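Local coordinates for protein Niban 2 (Homo sapiens, PDB 7CTP) that may play a part in suppressing apoptosis and may promote melanoma cell invasion in vitro, and has a PH domain elsewhere in the chain, at residues Tyr445-Glu448 against Thr449-Gln453; Val471-Arg474 against Val475-Tyr479. One frame throughout, in Å; residues are numbered along the deposited sequence.

Contact 1. Residues Tyr445-Glu448 against Thr449-Gln453; sequences YTFE and TLLHQ
Tyr445 lays one face of its ring over the hydroxyl of Thr449: OG1 stands 3.6 Å above the ring plane, over its centre. CG of Tyr445 is anti to the backbone N (chi1 177°), which carries the ring toward the next turn. Thr449 OG1 also donates to Tyr445 O (2.8 Å), so this carbonyl takes two donors, Thr449 N and OG1, from opposite faces of its plane; OG1 lies well above that plane. An alanine in place of Tyr445 would strip the ring from over Thr449 OG1, which would probably lose its aromatic cover, and is likely to open a gap beside Leu58 and Arg60. Successive i to i+4 bonds, Leu450 N to Thr446 O (2.8 Å) among them, mark regular alpha-helix within helix 422-455. On its buried flank Phe447 and Leu451 run side by side, CE2 of Phe447 meeting CD2 of Leu451 obliquely at 3.8 Å. The phenylalanine also packs on Phe364, Val368 and Met371 of helix 342-378. Thr446 sends CG2 alongside Leu450 CD1 (3.9 Å), while its OG1 is hydrogen-bonded to Asn442 O and Leu58 N.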
ATOM      1  N   TYR A 445     -15.733  15.824   4.944  1.00 27.70           N
ATOM      2  CA  TYR A 445     -15.954  15.840   6.392  1.00 28.51           C
ATOM      3  C   TYR A 445     -15.873  17.262   6.931  1.00 36.07           C
ATOM      4  O   TYR A 445     -16.718  17.693   7.727  1.00 34.76           O
ATOM      5  CB  TYR A 445     -14.937  14.949   7.105  1.00 27.22           C
ATOM      6  CG  TYR A 445     -15.074  15.000   8.617  1.00 29.37           C
ATOM      7  CD1 TYR A 445     -16.155  14.400   9.255  1.00 37.39           C
ATOM      8  CD2 TYR A 445     -14.135  15.659   9.399  1.00 32.62           C
ATOM      9  CE1 TYR A 445     -16.293  14.448  10.628  1.00 34.08           C
ATOM     10  CE2 TYR A 445     -14.266  15.714  10.778  1.00 31.78           C
ATOM     11  CZ  TYR A 445     -15.346  15.105  11.383  1.00 40.23           C
ATOM     12  OH  TYR A 445     -15.487  15.149  12.759  1.00 37.73           O
ATOM     13  N   THR A 446     -14.841  18.001   6.513  1.00 31.73           N
ATOM     14  CA  THR A 446     -14.702  19.393   6.926  1.00 32.02           C
ATOM     15  C   THR A 446     -15.899  20.220   6.475  1.00 40.26           C
ATOM     16  O   THR A 446     -16.450  21.012   7.252  1.00 32.26           O
ATOM     17  CB  THR A 446     -13.409  19.978   6.363  1.00 31.15           C
ATOM     18  OG1 THR A 446     -12.290  19.210   6.829  1.00 27.79           O
ATOM     19  CG2 THR A 446     -13.248  21.423   6.808  1.00 32.31           C
ATOM     20  N   PHE A 447     -16.319  20.044   5.218  1.00 30.36           N
ATOM     21  CA  PHE A 447     -17.467  20.790   4.709  1.00 34.37           C
ATOM     22  C   PHE A 447     -18.708  20.528   5.550  1.00 34.89           C
ATOM     23  O   PHE A 447     -19.427  21.463   5.919  1.00 34.49           O
ATOM     24  CB  PHE A 447     -17.749  20.441   3.245  1.00 29.33           C
ATOM     25  CG  PHE A 447     -18.871  21.254   2.647  1.00 27.04           C
ATOM     26  CD1 PHE A 447     -18.655  22.569   2.255  1.00 31.56           C
ATOM     27  CD2 PHE A 447     -20.146  20.716   2.511  1.00 33.81           C
ATOM     28  CE1 PHE A 447     -19.688  23.330   1.723  1.00 32.90           C
ATOM     29  CE2 PHE A 447     -21.181  21.469   1.978  1.00 34.06           C
ATOM     30  CZ  PHE A 447     -20.952  22.772   1.581  1.00 29.16           C
ATOM     31  N   GLU A 448     -18.973  19.256   5.859  1.00 30.04           N
ATOM     32  CA  GLU A 448     -20.147  18.914   6.657  1.00 35.86           C
ATOM     33  C   GLU A 448     -20.066  19.551   8.038  1.00 46.13           C
ATOM     34  O   GLU A 448     -21.024  20.183   8.505  1.00 42.31           O
ATOM     35  CB  GLU A 448     -20.288  17.397   6.785  1.00 42.17           C
ATOM     36  CG  GLU A 448     -21.461  16.990   7.679  1.00 46.77           C
ATOM     37  CD  GLU A 448     -21.726  15.500   7.690  1.00 53.94           C
ATOM     38  OE1 GLU A 448     -20.838  14.723   7.277  1.00 48.54           O
ATOM     39  OE2 GLU A 448     -22.830  15.107   8.126  1.00 53.20           O
ATOM     40  N   THR A 449     -18.917  19.403   8.700  1.00 38.50           N
ATOM     41  CA  THR A 449     -18.761  19.923  10.054  1.00 36.57           C
ATOM     42  C   THR A 449     -18.903  21.440  10.084  1.00 47.85           C
ATOM     43  O   THR A 449     -19.601  21.993  10.944  1.00 42.88           O
ATOM     44  CB  THR A 449     -17.414  19.493  10.625  1.00 38.85           C
ATOM     45  OG1 THR A 449     -17.271  18.076  10.470  1.00 36.80           O
ATOM     46  CG2 THR A 449     -17.331  19.837  12.105  1.00 38.17           C
ATOM     47  N   LEU A 450     -18.256  22.129   9.143  1.00 35.16           N
ATOM     48  CA  LEU A 450     -18.296  23.588   9.143  1.00 38.23           C
ATOM     49  C   LEU A 450     -19.666  24.108   8.718  1.00 43.09           C
ATOM     50  O   LEU A 450     -20.123  25.140   9.220  1.00 42.58           O
ATOM     51  CB  LEU A 450     -17.198  24.142   8.235  1.00 34.20           C
ATOM     52  CG  LEU A 450     -15.764  23.906   8.698  1.00 38.10           C
ATOM     53  CD1 LEU A 450     -14.815  24.848   7.985  1.00 36.20           C
ATOM     54  CD2 LEU A 450     -15.652  24.053  10.212  1.00 48.38           C
ATOM     55  N   LEU A 451     -20.340  23.409   7.800  1.00 33.38           N
ATOM     56  CA  LEU A 451     -21.675  23.844   7.399  1.00 35.83           C
ATOM     57  C   LEU A 451     -22.656  23.722   8.556  1.00 46.90           C
ATOM     58  O   LEU A 451     -23.473  24.620   8.782  1.00 46.43           O
ATOM     59  CB  LEU A 451     -22.163  23.045   6.194  1.00 35.56           C
ATOM     60  CG  LEU A 451     -23.501  23.468   5.571  1.00 39.35           C
ATOM     61  CD1 LEU A 451     -23.461  24.920   5.108  1.00 37.89           C
ATOM     62  CD2 LEU A 451     -23.880  22.551   4.411  1.00 47.76           C
ATOM     63  N   HIS A 452     -22.584  22.622   9.308  1.00 41.34           N
ATOM     64  CA  HIS A 452     -23.463  22.467  10.464  1.00 42.13           C
ATOM     65  C   HIS A 452     -23.233  23.589  11.470  1.00 50.75           C
ATOM     66  O   HIS A 452     -24.191  24.150  12.013  1.00 46.70           O
ATOM     67  CB  HIS A 452     -23.244  21.092  11.100  1.00 51.34           C
ATOM     68  CG  HIS A 452     -24.171  20.781  12.236  1.00 57.12           C
ATOM     69  ND1 HIS A 452     -23.772  20.822  13.557  1.00 66.39           N
ATOM     70  CD2 HIS A 452     -25.474  20.409  12.248  1.00 63.62           C
ATOM     71  CE1 HIS A 452     -24.790  20.492  14.333  1.00 55.80           C
ATOM     72  NE2 HIS A 452     -25.835  20.239  13.564  1.00 62.80           N
ATOM     73  N   GLN A 453     -21.966  23.947  11.705  1.00 42.24           N
ATOM     74  CA  GLN A 453     -21.646  25.091  12.558  1.00 53.49           C
ATOM     75  C   GLN A 453     -22.294  26.361  12.029  1.00 58.02           C
ATOM     76  O   GLN A 453     -22.955  27.098  12.771  1.00 54.82           O
ATOM     77  CB  GLN A 453     -20.134  25.287  12.634  1.00 49.49           C
ATOM     78  CG  GLN A 453     -19.346  24.186  13.303  1.00 51.55           C
ATOM     79  CD  GLN A 453     -17.858  24.468  13.277  1.00 51.51           C
ATOM     80  OE1 GLN A 453     -17.428  25.503  12.765  1.00 65.56           O
ATOM     81  NE2 GLN A 453     -17.065  23.557  13.832  1.00 58.56           N
TER

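Contact 2. Residues Val471-Arg474 against Val475-Tyr479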
ATOM      1  N   VAL A 471     -18.871  28.622   3.105  1.00 38.03           N
ATOM      2  CA  VAL A 471     -18.249  27.452   3.714  1.00 36.97           C
ATOM      3  C   VAL A 471     -17.406  26.709   2.684  1.00 38.77           C
ATOM      4  O   VAL A 471     -16.295  26.246   2.980  1.00 36.15           O
ATOM      5  CB  VAL A 471     -19.326  26.545   4.334  1.00 43.76           C
ATOM      6  CG1 VAL A 471     -18.735  25.188   4.718  1.00 38.67           C
ATOM      7  CG2 VAL A 471     -19.959  27.223   5.543  1.00 50.49           C
ATOM      8  N   LEU A 472     -17.919  26.596   1.455  1.00 31.78           N
ATOM      9  CA  LEU A 472     -17.176  25.936   0.386  1.00 36.73           C
ATOM     10  C   LEU A 472     -15.868  26.661   0.106  1.00 34.35           C
ATOM     11  O   LEU A 472     -14.809  26.035  -0.013  1.00 34.03           O
ATOM     12  CB  LEU A 472     -18.041  25.849  -0.877  1.00 32.44           C
ATOM     13  CG  LEU A 472     -17.366  25.413  -2.177  1.00 35.79           C
ATOM     14  CD1 LEU A 472     -16.862  23.970  -2.068  1.00 29.57           C
ATOM     15  CD2 LEU A 472     -18.298  25.553  -3.362  1.00 32.51           C
ATOM     16  N   GLU A 473     -15.916  27.993   0.027  1.00 31.25           N
ATOM     17  CA  GLU A 473     -14.699  28.753  -0.238  1.00 32.44           C
ATOM     18  C   GLU A 473     -13.686  28.590   0.894  1.00 34.16           C
ATOM     19  O   GLU A 473     -12.474  28.558   0.650  1.00 38.35           O
ATOM     20  CB  GLU A 473     -15.043  30.227  -0.464  1.00 44.93           C
ATOM     21  CG  GLU A 473     -14.057  30.993  -1.342  1.00 50.65           C
ATOM     22  CD  GLU A 473     -13.892  30.397  -2.737  1.00 56.14           C
ATOM     23  OE1 GLU A 473     -14.902  29.985  -3.352  1.00 57.49           O
ATOM     24  OE2 GLU A 473     -12.736  30.344  -3.218  1.00 66.58           O
ATOM     25  N   ARG A 474     -14.165  28.468   2.139  1.00 33.49           N
ATOM     26  CA  ARG A 474     -13.261  28.231   3.263  1.00 31.47           C
ATOM     27  C   ARG A 474     -12.618  26.853   3.178  1.00 32.08           C
ATOM     28  O   ARG A 474     -11.431  26.696   3.494  1.00 33.29           O
ATOM     29  CB  ARG A 474     -14.005  28.362   4.590  1.00 34.62           C
ATOM     30  CG  ARG A 474     -14.136  29.778   5.107  1.00 46.09           C
ATOM     31  CD  ARG A 474     -14.995  29.818   6.360  1.00 54.49           C
ATOM     32  NE  ARG A 474     -14.337  29.208   7.514  1.00 47.78           N
ATOM     33  CZ  ARG A 474     -14.986  28.621   8.517  1.00 46.08           C
ATOM     34  NH1 ARG A 474     -16.312  28.563   8.507  1.00 46.68           N
ATOM     35  NH2 ARG A 474     -14.310  28.091   9.531  1.00 43.30           N
ATOM     36  N   VAL A 475     -13.396  25.840   2.797  1.00 33.67           N
ATOM     37  CA  VAL A 475     -12.861  24.485   2.716  1.00 35.61           C
ATOM     38  C   VAL A 475     -11.871  24.375   1.563  1.00 30.87           C
ATOM     39  O   VAL A 475     -10.849  23.684   1.663  1.00 30.23           O
ATOM     40  CB  VAL A 475     -14.014  23.468   2.605  1.00 30.76           C
ATOM     41  CG1 VAL A 475     -13.482  22.045   2.403  1.00 28.15           C
ATOM     42  CG2 VAL A 475     -14.879  23.534   3.852  1.00 33.87           C
ATOM     43  N   LEU A 476     -12.141  25.073   0.459  1.00 27.36           N
ATOM     44  CA  LEU A 476     -11.218  25.061  -0.670  1.00 29.39           C
ATOM     45  C   LEU A 476      -9.854  25.637  -0.293  1.00 32.15           C
ATOM     46  O   LEU A 476      -8.816  25.139  -0.752  1.00 32.32           O
ATOM     47  CB  LEU A 476     -11.820  25.828  -1.848  1.00 32.03           C
ATOM     48  CG  LEU A 476     -13.005  25.183  -2.569  1.00 29.03           C
ATOM     49  CD1 LEU A 476     -13.606  26.166  -3.578  1.00 31.78           C
ATOM     50  CD2 LEU A 476     -12.611  23.863  -3.254  1.00 33.17           C
ATOM     51  N   LYS A 477      -9.821  26.689   0.534  1.00 30.77           N
ATOM     52  CA  LYS A 477      -8.523  27.232   0.940  1.00 31.65           C
ATOM     53  C   LYS A 477      -7.789  26.266   1.863  1.00 26.72           C
ATOM     54  O   LYS A 477      -6.570  26.086   1.736  1.00 29.85           O
ATOM     55  CB  LYS A 477      -8.679  28.610   1.598  1.00 35.53           C
ATOM     56  CG  LYS A 477      -9.353  29.625   0.684  1.00 49.65           C
ATOM     57  CD  LYS A 477      -8.876  31.065   0.835  1.00 63.75           C
ATOM     58  CE  LYS A 477      -9.644  31.993  -0.119  1.00 64.35           C
ATOM     59  NZ  LYS A 477     -11.064  32.248   0.295  1.00 54.39           N
ATOM     60  N   LYS A 478      -8.514  25.608   2.774  1.00 27.59           N
ATOM     61  CA  LYS A 478      -7.885  24.568   3.586  1.00 28.61           C
ATOM     62  C   LYS A 478      -7.407  23.417   2.707  1.00 30.05           C
ATOM     63  O   LYS A 478      -6.317  22.871   2.924  1.00 26.09           O
ATOM     64  CB  LYS A 478      -8.851  24.058   4.657  1.00 28.14           C
ATOM     65  CG  LYS A 478      -9.316  25.132   5.653  1.00 32.10           C
ATOM     66  CD  LYS A 478     -10.402  24.588   6.574  1.00 35.24           C
ATOM     67  CE  LYS A 478     -10.975  25.682   7.476  1.00 41.82           C
ATOM     68  NZ  LYS A 478      -9.981  26.164   8.474  1.00 43.77           N
ATOM     69  N   TYR A 479      -8.207  23.044   1.704  1.00 25.70           N
ATOM     70  CA  TYR A 479      -7.805  21.967   0.804  1.00 31.40           C
ATOM     71  C   TYR A 479      -6.510  22.307   0.075  1.00 30.60           C
ATOM     72  O   TYR A 479      -5.603  21.469  -0.030  1.00 27.39           O
ATOM     73  CB  TYR A 479      -8.915  21.670  -0.207  1.00 27.93           C
ATOM     74  CG  TYR A 479      -8.521  20.575  -1.174  1.00 24.18           C
ATOM     75  CD1 TYR A 479      -7.828  20.860  -2.351  1.00 26.55           C
ATOM     76  CD2 TYR A 479      -8.805  19.244  -0.887  1.00 35.06           C
ATOM     77  CE1 TYR A 479      -7.449  19.841  -3.220  1.00 26.08           C
ATOM     78  CE2 TYR A 479      -8.432  18.227  -1.748  1.00 34.98           C
ATOM     79  CZ  TYR A 479      -7.755  18.534  -2.907  1.00 29.99           C
ATOM     80  OH  TYR A 479      -7.390  17.509  -3.749  1.00 32.58           O
TER
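Leu472 and Leu476 slant across each other one helical turn apart, CD1 of Leu472 reaching CG of Leu476 at 4.1 Å. Their first torsions differ: Leu472 holds CG anti to its backbone N (chi1 170°), which swings its branch toward the following turn, whereas Leu476 has CG beside its own N and pressed against Leu472 O (3.2 Å from Leu476 CG). Leu472 O accepts the hydrogen bond of Leu476 N at 2.9 Å. Val475 is equally close to the backbone, with CG2 lying 3.2 Å from Val471 O, but the two valine side chains meet more loosely, CG1 of Val471 being 4.3 Å from CG2 of Val475. The other side of this alpha-helical stretch, Glu473, Arg474 and Lys477, is exposed, and no side-chain bond ties these chains across the segments. The Lys477 chain turns back on itself near its end and crosses Glu473, NZ of Lys477 lying 3.6 Å from CG of Glu473 and 4.3 Å from its OE2, too far for a salt bridge. Any attraction between these charges is therefore probably modest and softened by solvent. Lys478 instead runs its aliphatic chain past Arg474 O, with CG 3.4 Å from that oxygen. The two basic ends, Arg474 NH2 and Lys478 NZ, would probably repel each other mildly. Within helix 464-511, Leu472 and Leu476 face Phe364, Phe365 and Val368 of helix 342-378, while Val471 and Arg474 pack on helix 422-455 and Val475 and Lys478 lean on the loop at Gln56 and Leu57.

In the fold
From the N terminus, the chain passes through the loop at Leu57 and Leu58, later forms helix 342-378, and then reaches contact 1 in helix 422-455 and contact 2 in helix 464-511. The two are in series: each spans adjacent turns of one helix, closes no long loop, and neither nests in nor crosses the other. Their centres lie about 11 Å apart, and the consecutive helices pack directly, Phe447 CD1 meeting Val471 CG1 at 3.6 Å and Leu450 CD1 meeting Arg474 NH2 at 3.6 Å. Both contacts also touch helix 342-378 and the early loop, joining three helices and an N-terminal part of the chain.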